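Local atomic coordinates of motility hub protein FimV (Pseudomonas aeruginosa, PDB entry 4MBQ), a protein that regulates cyclic AMP levels by activating the adenylate cyclase CyaB and is essential for type IV pilus assembly and twitching motility. Residues L41-L45 / A56-L60. Sequence-based numbering, arbitrary orientation.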
loop_
_atom_site.group_PDB
_atom_site.type_symbol
_atom_site.label_atom_id
_atom_site.label_comp_id
_atom_site.label_asym_id
_atom_site.label_seq_id
_atom_site.Cartn_x
_atom_site.Cartn_y
_atom_site.Cartn_z
ATOM N N LEU B 41 -0.550 7.024 10.727
ATOM C CA LEU B 41 -0.217 8.442 10.823
ATOM C C LEU B 41 0.325 8.819 12.199
ATOM O O LEU B 41 1.120 9.752 12.323
ATOM C CB LEU B 41 -1.429 9.306 10.465
ATOM C CG LEU B 41 -1.802 9.292 8.980
ATOM C CD1 LEU B 41 -3.146 9.966 8.739
ATOM C CD2 LEU B 41 -0.711 9.956 8.156
ATOM N N ASP B 42 -0.103 8.093 13.230
ATOM C CA ASP B 42 0.409 8.310 14.583
ATOM C C ASP B 42 1.911 8.059 14.600
ATOM O O ASP B 42 2.657 8.731 15.310
ATOM C CB ASP B 42 -0.293 7.384 15.581
ATOM C CG ASP B 42 0.138 7.633 17.016
ATOM O OD1 ASP B 42 0.415 8.801 17.363
ATOM O OD2 ASP B 42 0.196 6.662 17.799
ATOM N N GLU B 43 2.346 7.095 13.795
ATOM C CA GLU B 43 3.757 6.750 13.703
ATOM C C GLU B 43 4.532 7.810 12.919
ATOM O O GLU B 43 5.668 8.136 13.258
ATOM C CB GLU B 43 3.919 5.369 13.068
ATOM C CG GLU B 43 3.141 4.282 13.798
ATOM C CD GLU B 43 3.306 2.910 13.175
ATOM O OE1 GLU B 43 3.937 2.811 12.102
ATOM O OE2 GLU B 43 2.805 1.929 13.765
ATOM N N VAL B 44 3.907 8.355 11.880
ATOM C CA VAL B 44 4.520 9.425 11.096
ATOM C C VAL B 44 4.781 10.663 11.962
ATOM O O VAL B 44 5.840 11.290 11.866
ATOM C CB VAL B 44 3.649 9.803 9.879
ATOM C CG1 VAL B 44 4.256 10.980 9.130
ATOM C CG2 VAL B 44 3.487 8.607 8.957
ATOM N N LEU B 45 3.819 10.996 12.817
ATOM C CA LEU B 45 3.945 12.137 13.724
ATOM C C LEU B 45 5.165 12.017 14.632
ATOM O O LEU B 45 5.815 13.013 14.947
ATOM C CB LEU B 45 2.687 12.281 14.583
ATOM C CG LEU B 45 1.402 12.722 13.882
ATOM C CD1 LEU B 45 0.256 12.769 14.879
ATOM C CD2 LEU B 45 1.592 14.076 13.217
ATOM N N ALA B 56 0.957 14.641 7.848
ATOM C CA ALA B 56 0.215 13.714 8.693
ATOM C C ALA B 56 -0.923 14.441 9.391
ATOM O O ALA B 56 -2.050 13.946 9.445
ATOM C CB ALA B 56 1.140 13.066 9.714
ATOM N N ARG B 57 -0.619 15.623 9.919
ATOM C CA ARG B 57 -1.620 16.451 10.578
ATOM C C ARG B 57 -2.730 16.838 9.608
ATOM O O ARG B 57 -3.910 16.791 9.954
ATOM C CB ARG B 57 -0.972 17.703 11.175
ATOM C CG ARG B 57 0.057 17.401 12.256
ATOM C CD ARG B 57 0.701 18.668 12.795
ATOM N NE ARG B 57 1.670 18.371 13.846
ATOM C CZ ARG B 57 2.949 18.732 13.811
ATOM N NH1 ARG B 57 3.420 19.417 12.779
ATOM N NH2 ARG B 57 3.755 18.412 14.815
ATOM N N GLU B 58 -2.341 17.216 8.393
ATOM C CA GLU B 58 -3.303 17.594 7.362
ATOM C C GLU B 58 -4.223 16.424 7.033
ATOM O O GLU B 58 -5.438 16.587 6.935
ATOM C CB GLU B 58 -2.581 18.065 6.096
ATOM N N LEU B 59 -3.636 15.243 6.871
ATOM C CA LEU B 59 -4.410 14.042 6.571
ATOM C C LEU B 59 -5.363 13.686 7.709
ATOM O O LEU B 59 -6.517 13.322 7.469
ATOM C CB LEU B 59 -3.483 12.864 6.266
ATOM C CG LEU B 59 -2.772 12.934 4.914
ATOM C CD1 LEU B 59 -1.845 11.741 4.717
ATOM C CD2 LEU B 59 -3.791 13.018 3.786
ATOM N N LEU B 60 -4.880 13.802 8.943
ATOM C CA LEU B 60 -5.695 13.497 10.116
ATOM C C LEU B 60 -6.894 14.430 10.240
ATOM O O LEU B 60 -8.004 13.996 10.548
ATOM C CB LEU B 60 -4.852 13.554 11.394
ATOM C CG LEU B 60 -3.910 12.372 11.625
ATOM C CD1 LEU B 60 -2.840 12.728 12.643
ATOM C CD2 LEU B 60 -4.704 11.156 12.076
#
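Where Leu41 and Leu45 touch Ala56 and Leu60, segments 41-45 and 56-60 run nearly antiparallel, their helix axes at 150° and 9.8 Å apart, and the CA atoms of Leu41 and Ala56 come within 5.7 Å. The short side chain of Ala56 is consistent with this approach: its CB is met by Leu45 CD2 at 3.7 Å and Val44 CG1 at 3.8 Å, while Leu41 CD2 rests against both its CA and CB. Val44 reaches the methyl with the branch that lies anti to its backbone N (chi1 176°). The other branch of Leu41 touches two leucines, CD1 lying 3.8 Å from Leu59 CB and equally close to Leu60 CG; the Leu41 side chain crosses that of Leu59 at about a right angle but slides past Leu60 in the opposite direction. Leu45 and Leu60 meet tip to tip, CD1 to CD1 at 3.8 Å. Leu45 CD2 also touches Arg57 CG at 3.8 Å, a contact made by the aliphatic base of the arginine, where the two side chains meet at a slant. Leu41 and Val44 additionally pack on Leu22, which joins helix 34-47 to helix 15-30 in this C-terminal tetratricopeptide repeat fragment. No hydrogen bond or salt bridge spans the two segments; their association rests on leucine and valine methyls gathered about Ala56 and on leucine-leucine contacts beside it, aliphatic carbons throughout, whose cohesion probably comes from burial of hydrophobic surface.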